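Local coordinates for protein putative peptidase (Parabacteroides merdae, PDB 4L8K) that probably hydrolyses peptide bonds as a serine peptidase of family S41, at residues R17-N22 against K59-V64; V123-F128 against D166-R171; F228-R233 against F280-D285. All coordinates share one frame; numbering follows the deposited sequence. Where two conformers were deposited one is given.

Contact 1 (R17-N22 against K59-V64)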
ATOM      1  N   ARG A  17      -6.656  15.627  21.499  1.00 32.58           N
ATOM      2  CA  ARG A  17      -5.722  14.976  22.416  1.00 33.38           C
ATOM      3  C   ARG A  17      -5.279  13.601  21.887  1.00 36.26           C
ATOM      4  O   ARG A  17      -4.087  13.288  21.951  1.00 35.83           O
ATOM      5  CB  ARG A  17      -6.347  14.839  23.809  1.00 36.14           C
ATOM      6  CG  ARG A  17      -5.496  15.442  24.932  1.00 57.42           C
ATOM      7  CD  ARG A  17      -6.105  15.219  26.303  1.00 73.67           C
ATOM      8  NE  ARG A  17      -5.365  14.216  27.075  1.00 88.58           N
ATOM      9  CZ  ARG A  17      -5.630  12.914  27.064  1.00106.30           C
ATOM     10  NH1 ARG A  17      -6.619  12.434  26.314  1.00 91.53           N
ATOM     11  NH2 ARG A  17      -4.901  12.076  27.790  1.00 97.45           N
ATOM     12  N   ILE A  18      -6.229  12.799  21.338  1.00 32.12           N
ATOM     13  CA  ILE A  18      -5.922  11.478  20.771  1.00 31.32           C
ATOM     14  C   ILE A  18      -4.901  11.646  19.621  1.00 37.21           C
ATOM     15  O   ILE A  18      -3.917  10.902  19.564  1.00 37.46           O
ATOM     16  CB  ILE A  18      -7.197  10.705  20.331  1.00 31.83           C
ATOM     17  CG1 ILE A  18      -7.999  10.238  21.567  1.00 32.41           C
ATOM     18  CG2 ILE A  18      -6.835   9.496  19.438  1.00 30.56           C
ATOM     19  CD1 ILE A  18      -9.441   9.840  21.308  1.00 32.78           C
HETATM   20  N   MSE A  19      -5.128  12.652  18.741  1.00 30.49           N
HETATM   21  CA  MSE A  19      -4.239  12.957  17.630  1.00 26.47           C
HETATM   22  C   MSE A  19      -2.906  13.469  18.133  1.00 34.61           C
HETATM   23  O   MSE A  19      -1.861  12.965  17.721  1.00 35.39           O
HETATM   24  CB  MSE A  19      -4.888  13.986  16.707  1.00 25.69           C
HETATM   25  CG  MSE A  19      -5.947  13.387  15.786  1.00 27.64           C
HETATM   26 SE   MSE A  19      -5.125  12.427  14.333  0.75 29.85          SE
HETATM   27  CE  MSE A  19      -4.382  13.883  13.296  1.00 26.84           C
ATOM     28  N   ASP A  20      -2.940  14.442  19.064  1.00 33.80           N
ATOM     29  CA  ASP A  20      -1.749  15.072  19.651  1.00 33.59           C
ATOM     30  C   ASP A  20      -0.773  14.055  20.246  1.00 38.03           C
ATOM     31  O   ASP A  20       0.437  14.180  20.048  1.00 38.76           O
ATOM     32  CB  ASP A  20      -2.163  16.070  20.737  1.00 35.34           C
ATOM     33  CG  ASP A  20      -1.039  16.950  21.233  1.00 39.75           C
ATOM     34  OD1 ASP A  20      -0.433  17.673  20.403  1.00 38.10           O
ATOM     35  OD2 ASP A  20      -0.785  16.948  22.452  1.00 48.54           O
ATOM     36  N   GLU A  21      -1.296  13.043  20.942  1.00 33.84           N
ATOM     37  CA  GLU A  21      -0.487  12.059  21.642  1.00 34.01           C
ATOM     38  C   GLU A  21      -0.149  10.807  20.838  1.00 37.81           C
ATOM     39  O   GLU A  21       0.846  10.156  21.175  1.00 39.15           O
ATOM     40  CB  GLU A  21      -1.196  11.649  22.943  1.00 36.25           C
ATOM     41  CG  GLU A  21      -1.401  12.837  23.887  1.00 44.41           C
ATOM     42  CD  GLU A  21      -2.195  12.630  25.162  1.00 58.97           C
ATOM     43  OE1 GLU A  21      -2.807  11.551  25.344  1.00 48.91           O
ATOM     44  OE2 GLU A  21      -2.222  13.579  25.977  1.00 61.45           O
ATOM     45  N   ASN A  22      -0.952  10.446  19.806  1.00 33.36           N
ATOM     46  CA  ASN A  22      -0.753   9.184  19.066  1.00 31.50           C
ATOM     47  C   ASN A  22      -0.435   9.331  17.574  1.00 33.03           C
ATOM     48  O   ASN A  22       0.121   8.385  17.002  1.00 33.00           O
ATOM     49  CB  ASN A  22      -1.974   8.283  19.223  1.00 32.25           C
ATOM     50  CG  ASN A  22      -2.299   7.996  20.663  1.00 45.41           C
ATOM     51  OD1 ASN A  22      -1.671   7.161  21.310  1.00 42.32           O
ATOM     52  ND2 ASN A  22      -3.246   8.733  21.213  1.00 34.35           N
ATOM     53  N   LYS A  59     -13.044  18.038   9.282  1.00 21.34           N
ATOM     54  CA  LYS A  59     -12.226  19.102   8.680  1.00 22.26           C
ATOM     55  C   LYS A  59     -10.936  19.289   9.457  1.00 26.77           C
ATOM     56  O   LYS A  59      -9.881  19.530   8.855  1.00 28.26           O
ATOM     57  CB  LYS A  59     -12.992  20.427   8.623  1.00 25.60           C
ATOM     58  CG  LYS A  59     -13.834  20.569   7.382  1.00 34.07           C
ATOM     59  CD  LYS A  59     -14.964  21.593   7.557  1.00 40.11           C
ATOM     60  CE  LYS A  59     -15.964  21.517   6.410  1.00 44.35           C
ATOM     61  NZ  LYS A  59     -15.390  21.989   5.107  1.00 59.14           N
HETATM   62  N   MSE A  60     -11.016  19.145  10.796  1.00 21.27           N
HETATM   63  CA  MSE A  60      -9.862  19.218  11.700  1.00 19.67           C
HETATM   64  C   MSE A  60      -8.880  18.105  11.392  1.00 24.38           C
HETATM   65  O   MSE A  60      -7.683  18.373  11.327  1.00 23.19           O
HETATM   66  CB  MSE A  60     -10.290  19.148  13.161  1.00 20.66           C
HETATM   67  CG  MSE A  60      -9.181  19.555  14.101  1.00 25.21           C
HETATM   68 SE   MSE A  60      -9.645  19.490  15.981  0.75 29.57          SE
HETATM   69  CE  MSE A  60      -9.548  17.602  16.255  1.00 24.75           C
ATOM     70  N   LEU A  61      -9.377  16.859  11.175  1.00 23.09           N
ATOM     71  CA  LEU A  61      -8.483  15.747  10.832  1.00 22.96           C
ATOM     72  C   LEU A  61      -7.895  15.945   9.442  1.00 26.00           C
ATOM     73  O   LEU A  61      -6.723  15.656   9.247  1.00 25.77           O
ATOM     74  CB  LEU A  61      -9.166  14.373  10.933  1.00 21.60           C
ATOM     75  CG  LEU A  61      -9.735  13.973  12.305  1.00 25.60           C
ATOM     76  CD1 LEU A  61     -10.287  12.567  12.237  1.00 23.78           C
ATOM     77  CD2 LEU A  61      -8.672  14.040  13.422  1.00 23.98           C
ATOM     78  N   ALA A  62      -8.667  16.531   8.512  1.00 22.95           N
ATOM     79  CA  ALA A  62      -8.189  16.777   7.146  1.00 22.56           C
ATOM     80  C   ALA A  62      -7.049  17.831   7.107  1.00 26.97           C
ATOM     81  O   ALA A  62      -6.374  17.955   6.093  1.00 27.18           O
ATOM     82  CB  ALA A  62      -9.339  17.181   6.245  1.00 21.84           C
ATOM     83  N   GLU A  63      -6.797  18.532   8.221  1.00 25.25           N
ATOM     84  CA  GLU A  63      -5.684  19.494   8.330  1.00 26.02           C
ATOM     85  C   GLU A  63      -4.322  18.809   8.132  1.00 29.70           C
ATOM     86  O   GLU A  63      -3.396  19.445   7.634  1.00 30.21           O
ATOM     87  CB  GLU A  63      -5.702  20.230   9.681  1.00 28.42           C
ATOM     88  CG  GLU A  63      -6.905  21.155   9.869  1.00 30.02           C
ATOM     89  CD  GLU A  63      -6.827  22.535   9.241  1.00 39.78           C
ATOM     90  OE1 GLU A  63      -5.702  23.023   8.973  1.00 41.88           O
ATOM     91  OE2 GLU A  63      -7.901  23.161   9.084  1.00 35.23           O
ATOM     92  N   VAL A  64      -4.203  17.518   8.498  1.00 26.44           N
ATOM     93  CA  VAL A  64      -2.954  16.770   8.321  1.00 25.47           C
ATOM     94  C   VAL A  64      -2.893  16.124   6.919  1.00 28.77           C
ATOM     95  O   VAL A  64      -1.918  15.450   6.637  1.00 28.38           O
ATOM     96  CB  VAL A  64      -2.624  15.740   9.445  1.00 28.49           C
ATOM     97  CG1 VAL A  64      -2.462  16.434  10.794  1.00 29.26           C
ATOM     98  CG2 VAL A  64      -3.641  14.597   9.515  1.00 26.78           C
TER

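Contact 2 (V123-F128 against D166-R171)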
ATOM      1  N   VAL A 123       0.703 -12.440 -13.052  1.00 18.85           N
ATOM      2  CA  VAL A 123      -0.099 -12.696 -11.853  1.00 17.45           C
ATOM      3  C   VAL A 123      -0.815 -11.397 -11.455  1.00 21.02           C
ATOM      4  O   VAL A 123      -0.188 -10.344 -11.368  1.00 20.66           O
ATOM      5  CB  VAL A 123       0.718 -13.271 -10.635  1.00 21.03           C
ATOM      6  CG1 VAL A 123      -0.191 -13.592  -9.445  1.00 19.27           C
ATOM      7  CG2 VAL A 123       1.547 -14.502 -11.016  1.00 21.28           C
ATOM      8  N   TYR A 124      -2.119 -11.479 -11.204  1.00 18.58           N
ATOM      9  CA  TYR A 124      -2.849 -10.385 -10.586  1.00 18.06           C
ATOM     10  C   TYR A 124      -3.246 -10.832  -9.173  1.00 22.50           C
ATOM     11  O   TYR A 124      -3.883 -11.880  -8.986  1.00 22.49           O
ATOM     12  CB  TYR A 124      -4.070  -9.892 -11.373  1.00 19.16           C
ATOM     13  CG  TYR A 124      -4.709  -8.709 -10.672  1.00 19.02           C
ATOM     14  CD1 TYR A 124      -4.008  -7.516 -10.502  1.00 19.90           C
ATOM     15  CD2 TYR A 124      -5.977  -8.806 -10.108  1.00 18.78           C
ATOM     16  CE1 TYR A 124      -4.563  -6.439  -9.813  1.00 17.56           C
ATOM     17  CE2 TYR A 124      -6.559  -7.723  -9.445  1.00 18.89           C
ATOM     18  CZ  TYR A 124      -5.832  -6.551  -9.271  1.00 25.56           C
ATOM     19  OH  TYR A 124      -6.337  -5.491  -8.566  1.00 23.31           O
ATOM     20  N   TYR A 125      -2.821 -10.058  -8.181  1.00 18.35           N
ATOM     21  CA  TYR A 125      -3.153 -10.319  -6.790  1.00 16.77           C
ATOM     22  C   TYR A 125      -3.878  -9.070  -6.251  1.00 20.17           C
ATOM     23  O   TYR A 125      -3.245  -8.081  -5.877  1.00 20.10           O
ATOM     24  CB  TYR A 125      -1.887 -10.689  -5.988  1.00 16.57           C
ATOM     25  CG  TYR A 125      -2.209 -11.212  -4.602  1.00 17.20           C
ATOM     26  CD1 TYR A 125      -3.059 -12.299  -4.425  1.00 19.94           C
ATOM     27  CD2 TYR A 125      -1.653 -10.630  -3.472  1.00 17.44           C
ATOM     28  CE1 TYR A 125      -3.356 -12.786  -3.150  1.00 21.73           C
ATOM     29  CE2 TYR A 125      -1.932 -11.119  -2.195  1.00 19.00           C
ATOM     30  CZ  TYR A 125      -2.766 -12.213  -2.042  1.00 24.87           C
ATOM     31  OH  TYR A 125      -3.058 -12.694  -0.795  1.00 25.39           O
ATOM     32  N   GLY A 126      -5.208  -9.112  -6.290  1.00 17.11           N
ATOM     33  CA  GLY A 126      -6.046  -7.977  -5.928  1.00 16.24           C
ATOM     34  C   GLY A 126      -6.196  -7.649  -4.462  1.00 21.75           C
ATOM     35  O   GLY A 126      -6.569  -6.523  -4.122  1.00 23.23           O
ATOM     36  N   SER A 127      -5.991  -8.630  -3.578  1.00 18.51           N
ATOM     37  CA  SER A 127      -6.214  -8.407  -2.146  1.00 17.58           C
ATOM     38  C   SER A 127      -5.356  -9.303  -1.282  1.00 19.06           C
ATOM     39  O   SER A 127      -5.402 -10.513  -1.464  1.00 19.89           O
ATOM     40  CB  SER A 127      -7.692  -8.651  -1.805  1.00 17.81           C
ATOM     41  OG  SER A 127      -7.917  -8.449  -0.416  1.00 27.86           O
ATOM     42  N   PHE A 128      -4.656  -8.726  -0.286  1.00 15.63           N
ATOM     43  CA  PHE A 128      -3.891  -9.507   0.694  1.00 17.11           C
ATOM     44  C   PHE A 128      -4.838 -10.130   1.756  1.00 24.01           C
ATOM     45  O   PHE A 128      -4.349 -10.775   2.678  1.00 22.85           O
ATOM     46  CB  PHE A 128      -2.740  -8.684   1.351  1.00 18.59           C
ATOM     47  CG  PHE A 128      -1.513  -8.566   0.479  1.00 19.36           C
ATOM     48  CD1 PHE A 128      -0.582  -9.588   0.423  1.00 23.26           C
ATOM     49  CD2 PHE A 128      -1.337  -7.472  -0.353  1.00 20.83           C
ATOM     50  CE1 PHE A 128       0.523  -9.502  -0.430  1.00 24.59           C
ATOM     51  CE2 PHE A 128      -0.231  -7.387  -1.204  1.00 24.28           C
ATOM     52  CZ  PHE A 128       0.704  -8.390  -1.218  1.00 23.30           C
ATOM     53  N   ASP A 166       4.260 -11.791   3.715  1.00 21.31           N
ATOM     54  CA  ASP A 166       5.514 -12.497   4.036  0.50 21.91           C
ATOM     55  C   ASP A 166       5.673 -13.794   3.259  1.00 25.50           C
ATOM     56  O   ASP A 166       6.779 -14.099   2.820  1.00 24.23           O
ATOM     57  CB  ASP A 166       5.600 -12.816   5.544  0.50 24.39           C
ATOM     58  CG  ASP A 166       6.432 -11.841   6.348  0.50 33.76           C
ATOM     59  OD1 ASP A 166       6.275 -10.613   6.147  0.50 34.22           O
ATOM     60  OD2 ASP A 166       7.182 -12.295   7.223  0.50 39.77           O
ATOM     61  N   ARG A 167       4.585 -14.562   3.090  1.00 23.82           N
ATOM     62  CA  ARG A 167       4.594 -15.845   2.379  1.00 24.39           C
ATOM     63  C   ARG A 167       4.931 -15.657   0.894  1.00 27.67           C
ATOM     64  O   ARG A 167       5.713 -16.433   0.360  1.00 27.56           O
ATOM     65  CB  ARG A 167       3.231 -16.550   2.539  1.00 26.64           C
ATOM     66  CG  ARG A 167       3.169 -17.932   1.909  1.00 33.18           C
ATOM     67  CD  ARG A 167       1.812 -18.547   2.123  1.00 29.74           C
ATOM     68  NE  ARG A 167       1.672 -19.080   3.483  1.00 28.26           N
ATOM     69  CZ  ARG A 167       0.536 -19.497   4.035  1.00 29.72           C
ATOM     70  NH1 ARG A 167      -0.606 -19.454   3.351  1.00 26.69           N
ATOM     71  NH2 ARG A 167       0.521 -19.923   5.281  1.00 24.23           N
ATOM     72  N   ILE A 168       4.362 -14.636   0.234  1.00 23.67           N
ATOM     73  CA  ILE A 168       4.665 -14.380  -1.184  1.00 21.77           C
ATOM     74  C   ILE A 168       6.101 -13.818  -1.316  1.00 22.96           C
ATOM     75  O   ILE A 168       6.892 -14.405  -2.036  1.00 20.58           O
ATOM     76  CB  ILE A 168       3.610 -13.479  -1.885  1.00 24.20           C
ATOM     77  CG1 ILE A 168       2.237 -14.177  -1.910  1.00 24.78           C
ATOM     78  CG2 ILE A 168       4.045 -13.132  -3.311  1.00 25.67           C
ATOM     79  CD1 ILE A 168       1.054 -13.148  -1.948  1.00 27.64           C
ATOM     80  N   ALA A 169       6.445 -12.739  -0.579  1.00 21.07           N
ATOM     81  CA  ALA A 169       7.766 -12.082  -0.646  1.00 20.57           C
ATOM     82  C   ALA A 169       8.934 -13.035  -0.407  1.00 23.90           C
ATOM     83  O   ALA A 169       9.963 -12.901  -1.078  1.00 23.86           O
ATOM     84  CB  ALA A 169       7.833 -10.930   0.341  1.00 21.10           C
ATOM     85  N   SER A 170       8.776 -13.995   0.527  1.00 19.54           N
ATOM     86  CA  SER A 170       9.818 -14.965   0.892  1.00 19.90           C
ATOM     87  C   SER A 170      10.201 -15.923  -0.282  1.00 26.54           C
ATOM     88  O   SER A 170      11.282 -16.516  -0.245  1.00 27.49           O
ATOM     89  CB  SER A 170       9.418 -15.747   2.141  1.00 21.75           C
ATOM     90  OG  SER A 170       8.322 -16.605   1.880  1.00 28.56           O
ATOM     91  N   ARG A 171       9.358 -15.995  -1.345  1.00 24.09           N
ATOM     92  CA  ARG A 171       9.589 -16.792  -2.550  1.00 23.73           C
ATOM     93  C   ARG A 171      10.567 -16.123  -3.519  1.00 29.98           C
ATOM     94  O   ARG A 171      10.989 -16.753  -4.478  1.00 32.85           O
ATOM     95  CB  ARG A 171       8.268 -17.070  -3.289  1.00 22.95           C
ATOM     96  CG  ARG A 171       7.241 -17.867  -2.481  1.00 30.80           C
ATOM     97  CD  ARG A 171       7.787 -19.227  -2.072  1.00 32.20           C
ATOM     98  NE  ARG A 171       6.749 -20.089  -1.515  1.00 24.39           N
ATOM     99  CZ  ARG A 171       6.156 -21.070  -2.180  1.00 32.35           C
ATOM    100  NH1 ARG A 171       6.525 -21.358  -3.416  1.00 17.17           N
ATOM    101  NH2 ARG A 171       5.209 -21.796  -1.600  1.00 30.11           N
TER

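Contact 3 (F228-R233 against F280-D285)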
ATOM      1  N   PHE A 228       4.751  -4.921   1.326  1.00 20.50           N
ATOM      2  CA  PHE A 228       5.116  -5.957   0.355  1.00 20.11           C
ATOM      3  C   PHE A 228       6.036  -5.330  -0.735  1.00 22.67           C
ATOM      4  O   PHE A 228       7.094  -5.882  -1.050  1.00 20.19           O
ATOM      5  CB  PHE A 228       3.832  -6.571  -0.305  1.00 20.73           C
ATOM      6  CG  PHE A 228       4.119  -7.514  -1.451  1.00 21.02           C
ATOM      7  CD1 PHE A 228       4.573  -8.810  -1.211  1.00 22.89           C
ATOM      8  CD2 PHE A 228       3.931  -7.111  -2.772  1.00 21.85           C
ATOM      9  CE1 PHE A 228       4.836  -9.692  -2.271  1.00 23.24           C
ATOM     10  CE2 PHE A 228       4.213  -7.985  -3.828  1.00 23.53           C
ATOM     11  CZ  PHE A 228       4.652  -9.274  -3.571  1.00 21.48           C
ATOM     12  N   VAL A 229       5.605  -4.186  -1.305  1.00 19.35           N
ATOM     13  CA  VAL A 229       6.347  -3.463  -2.336  1.00 19.82           C
ATOM     14  C   VAL A 229       7.726  -3.060  -1.768  1.00 23.40           C
ATOM     15  O   VAL A 229       8.740  -3.251  -2.435  1.00 22.24           O
ATOM     16  CB  VAL A 229       5.527  -2.253  -2.862  1.00 22.91           C
ATOM     17  CG1 VAL A 229       6.399  -1.300  -3.687  1.00 22.45           C
ATOM     18  CG2 VAL A 229       4.345  -2.748  -3.709  1.00 22.08           C
ATOM     19  N   ASN A 230       7.751  -2.575  -0.520  1.00 20.36           N
ATOM     20  CA  ASN A 230       8.966  -2.175   0.163  1.00 21.18           C
ATOM     21  C   ASN A 230      10.010  -3.315   0.198  1.00 25.93           C
ATOM     22  O   ASN A 230      11.195  -3.055   0.004  1.00 25.61           O
ATOM     23  CB  ASN A 230       8.656  -1.720   1.574  1.00 22.58           C
ATOM     24  CG  ASN A 230       9.864  -1.250   2.365  1.00 41.04           C
ATOM     25  OD1 ASN A 230      10.733  -0.529   1.883  1.00 31.22           O
ATOM     26  ND2 ASN A 230       9.954  -1.669   3.598  1.00 41.73           N
ATOM     27  N   VAL A 231       9.569  -4.552   0.459  1.00 21.74           N
ATOM     28  CA  VAL A 231      10.473  -5.699   0.526  1.00 22.54           C
ATOM     29  C   VAL A 231      10.918  -6.089  -0.890  1.00 22.91           C
ATOM     30  O   VAL A 231      12.103  -6.330  -1.113  1.00 23.40           O
ATOM     31  CB  VAL A 231       9.824  -6.901   1.283  1.00 28.15           C
ATOM     32  CG1 VAL A 231      10.759  -8.120   1.312  1.00 29.03           C
ATOM     33  CG2 VAL A 231       9.418  -6.501   2.700  1.00 28.25           C
HETATM   34  N   MSE A 232       9.973  -6.127  -1.842  1.00 16.99           N
HETATM   35  CA  MSE A 232      10.230  -6.565  -3.209  1.00 15.02           C
HETATM   36  C   MSE A 232      11.261  -5.682  -3.914  1.00 20.22           C
HETATM   37  O   MSE A 232      12.146  -6.239  -4.563  1.00 20.18           O
HETATM   38  CB  MSE A 232       8.924  -6.652  -4.021  1.00 14.76           C
HETATM   39  CG  MSE A 232       7.983  -7.755  -3.503  1.00 17.96           C
HETATM   40 SE   MSE A 232       8.626  -9.581  -3.793  0.75 21.11          SE
HETATM   41  CE  MSE A 232       8.362  -9.650  -5.656  1.00 15.65           C
ATOM     42  N   ARG A 233      11.215  -4.340  -3.717  1.00 16.12           N
ATOM     43  CA  ARG A 233      12.161  -3.426  -4.365  1.00 17.13           C
ATOM     44  C   ARG A 233      13.588  -3.545  -3.824  1.00 24.46           C
ATOM     45  O   ARG A 233      14.492  -2.907  -4.382  1.00 25.84           O
ATOM     46  CB  ARG A 233      11.688  -1.952  -4.319  1.00 21.57           C
ATOM     47  CG  ARG A 233      11.279  -1.405  -2.960  1.00 28.46           C
ATOM     48  CD  ARG A 233      12.441  -1.000  -2.095  1.00 30.45           C
ATOM     49  NE  ARG A 233      11.968  -0.229  -0.945  1.00 32.39           N
ATOM     50  CZ  ARG A 233      11.903   1.090  -0.930  1.00 34.90           C
ATOM     51  NH1 ARG A 233      12.298   1.790  -1.983  1.00 21.48           N
ATOM     52  NH2 ARG A 233      11.455   1.725   0.145  1.00 33.70           N
ATOM     53  N   PHE A 280       4.128   7.695   3.231  1.00 22.56           N
ATOM     54  CA  PHE A 280       3.610   8.615   2.240  1.00 22.52           C
ATOM     55  C   PHE A 280       3.611   8.020   0.842  1.00 28.30           C
ATOM     56  O   PHE A 280       3.145   8.659  -0.102  1.00 28.33           O
ATOM     57  CB  PHE A 280       4.410   9.927   2.326  1.00 24.85           C
ATOM     58  CG  PHE A 280       4.584  10.339   3.770  1.00 26.97           C
ATOM     59  CD1 PHE A 280       3.485  10.769   4.530  1.00 29.76           C
ATOM     60  CD2 PHE A 280       5.840  10.281   4.380  1.00 29.96           C
ATOM     61  CE1 PHE A 280       3.641  11.143   5.873  1.00 31.28           C
ATOM     62  CE2 PHE A 280       5.998  10.637   5.733  1.00 33.67           C
ATOM     63  CZ  PHE A 280       4.893  11.055   6.470  1.00 32.13           C
ATOM     64  N   GLY A 281       4.036   6.759   0.759  1.00 25.91           N
ATOM     65  CA  GLY A 281       4.117   6.001  -0.473  1.00 24.71           C
ATOM     66  C   GLY A 281       5.555   5.775  -0.905  1.00 27.59           C
ATOM     67  O   GLY A 281       6.462   6.485  -0.456  1.00 26.47           O
ATOM     68  N   ILE A 282       5.750   4.768  -1.792  1.00 21.91           N
ATOM     69  CA  ILE A 282       7.017   4.371  -2.403  1.00 22.17           C
ATOM     70  C   ILE A 282       6.909   4.598  -3.912  1.00 27.28           C
ATOM     71  O   ILE A 282       5.938   4.143  -4.562  1.00 25.14           O
ATOM     72  CB  ILE A 282       7.370   2.886  -2.073  1.00 24.63           C
ATOM     73  CG1 ILE A 282       7.548   2.653  -0.558  1.00 24.53           C
ATOM     74  CG2 ILE A 282       8.606   2.416  -2.849  1.00 23.44           C
ATOM     75  CD1 ILE A 282       7.074   1.242  -0.074  1.00 18.82           C
ATOM     76  N   ASP A 283       7.898   5.316  -4.458  1.00 24.81           N
ATOM     77  CA  ASP A 283       7.975   5.606  -5.888  1.00 24.46           C
ATOM     78  C   ASP A 283       8.414   4.374  -6.645  1.00 29.01           C
ATOM     79  O   ASP A 283       9.317   3.672  -6.183  1.00 30.39           O
ATOM     80  CB  ASP A 283       8.945   6.776  -6.169  1.00 26.42           C
ATOM     81  CG  ASP A 283       8.379   8.152  -5.834  1.00 38.56           C
ATOM     82  OD1 ASP A 283       7.143   8.328  -5.913  1.00 39.07           O
ATOM     83  OD2 ASP A 283       9.169   9.050  -5.491  1.00 46.13           O
ATOM     84  N   PRO A 284       7.835   4.097  -7.831  1.00 25.32           N
ATOM     85  CA  PRO A 284       8.314   2.940  -8.619  1.00 23.61           C
ATOM     86  C   PRO A 284       9.740   3.178  -9.151  1.00 27.14           C
ATOM     87  O   PRO A 284      10.220   4.310  -9.125  1.00 27.71           O
ATOM     88  CB  PRO A 284       7.296   2.866  -9.763  1.00 23.73           C
ATOM     89  CG  PRO A 284       6.844   4.276  -9.947  1.00 28.44           C
ATOM     90  CD  PRO A 284       6.796   4.866  -8.568  1.00 25.51           C
ATOM     91  N   ASP A 285      10.407   2.123  -9.640  1.00 22.83           N
ATOM     92  CA  ASP A 285      11.725   2.262 -10.279  1.00 23.43           C
ATOM     93  C   ASP A 285      11.530   2.959 -11.633  1.00 26.36           C
ATOM     94  O   ASP A 285      12.322   3.813 -12.009  1.00 24.74           O
ATOM     95  CB  ASP A 285      12.399   0.891 -10.466  1.00 24.41           C
ATOM     96  CG  ASP A 285      12.807   0.247  -9.170  1.00 37.95           C
ATOM     97  OD1 ASP A 285      13.660   0.824  -8.468  1.00 42.07           O
ATOM     98  OD2 ASP A 285      12.307  -0.854  -8.875  1.00 39.93           O
TER
HETATM   99  O   HOH W   1      14.915  -0.554  -6.230  1.00 38.79           O

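Contact 1 (R17-N22 against K59-V64)
Selenomethionine Met19, on helix 8-22, is the one side chain of residues 17-22 that reaches residues 59-64, and it meets two partners there, Leu61 and Val64. The contact is wholly apolar. Midway along the selenomethionine, CG of Met19 packs against CD2 of Leu61 at 3.7 Å, and the same Leu61 methyl also lies 4.0 Å from the SE atom of Met19. These two side chains meet at a slant, with a single branch of the leucine doing the touching. With Val64 the approach is end-on: the terminal CE of Met19 comes to 3.9 Å from CG2 of Val64 and nearly as close to CG1, so that it faces both valine methyls. The Met19 chain is bent at chi2 (-76°) and again at chi3 (-70°), a fold that brings CG and SE against Leu61 CD2 while its end meets Val64.

Within 17-22, ND2 of Asn22 donates to the carbonyl O of Ile18 at 2.8 Å, one turn back, with the bond in the carbonyl plane on a lone pair. Glu63, on the other segment, forms a salt bridge with Arg39.

All three touching residues are buried, in the region related to the tricorn protease C1 domain. Helix 33-43 adds Trp33 against Met19, strand 262-266 brings Phe265 to Met19 and Val263 to Leu61, and Leu15 of helix 8-22 packs on Leu61 as well.

Contact 2 (V123-F128 against D166-R171)
Ile168 of helix 162-169 points its CD1 methyl at two aromatic rings, those of Tyr125 and Phe128, and everything that passes between residues 123-128 and 166-171 goes through that methyl. The closer meeting is a CH-pi contact: CD1 of Ile168 lies over one face of the Tyr125 ring, 4.1 Å from its centroid and 29° off the ring normal. The displacement carries the methyl toward one flank of the ring, with CE2 of Tyr125 at 3.6 Å from CD1 of Ile168. The second meeting is ordinary apolar packing, CE1 of Phe128 to CD1 of Ile168 at 4.0 Å, and here the methyl comes to the ring obliquely.

Tyr125 belongs to the region of strand 120-125, which pairs in parallel with strand 149-153 in the seven-stranded mixed sheet of a ClpP/crotonase-clan domain. The contact thus packs a helix against this sheet, and Phe152 of strand 149-153 touches both Tyr125 and Ile168.

The two rings also meet each other. CE2 of Tyr125 stands 3.3 Å above the Phe128 ring plane, near its rim, while CD1 of Phe128 lies in plane at the edge of the Tyr125 ring. CG of Tyr125 runs anti to the backbone N (chi1 -170°), which directs the ring toward the helix.

Polar bonds are made at the margins: the Tyr125 hydroxyl bonds to the carbonyl O of Ser130, fixing the far end of the ring, and farther along the chain Arg171 forms salt bridges with Asp138 and Glu134.

Contact 3 (F228-R233 against F280-D285)
Ile282 lies under the flat guanidinium of Arg233, its CG2 methyl 3.7 Å from the guanidinium plane and shifted toward the rim. The nearest pair is NH1 of Arg233 and CG2 of Ile282, at 3.8 Å, so the charged group is packed by its face on a hydrocarbon surface. Its edge is turned to Asn230. NE and NH2 of Arg233 grip the single oxygen OD1 of Asn230 side-on, at 3.1 Å and 2.9 Å, and that oxygen sits almost exactly in the guanidinium plane. Both donors are moderately tilted from the plane of the asparagine carbonyl. A weak bond from NE to the backbone O of Asn230 adds to the hold. The arginine chain turns back to reach these acceptors through its bend at chi2 (80°).

The arrangement joins helix 224-232 to the loop leading into strand 286-287, the edge strand of the mixed sheet in this S41 peptidase domain; Val240 of the adjoining strand 238-242 touches Arg233.

CD1 of Ile282 turns to the helix, meeting CB of Asn230 at 3.7 Å, and Val229 approaches the CG2 methyl more loosely. An alanine in place of Arg233 takes away both of these donors to Asn230 OD1, which would probably leave the amide freer to turn and one side of Ile282 without its flat cover. Farther along, one water lies between the two segments, 3.0 Å from the backbone O of Arg233 and 2.9 Å from OD1 of Asp285.

How the contacts relate
Contacts 2 and 3 form one continuous packed region, their centres about 14 Å apart, whereas contact 1 belongs to a separate part of the chain. The join is Phe228: its CG lies 3.5 Å from CZ of Phe128, and its CE1 is 3.7 Å from CG2 of Ile168, so helix 224-232 packs against both elements of contact 2. Contact 1 has its centre about 33 Å from that of contact 2, across the chain's centre, though its nearest atoms come within about 7 Å of contact 3 without touching. A bound MPD, probably from the crystallisation liquor, lies about 3 Å from the Asn230 side chain in contact 3.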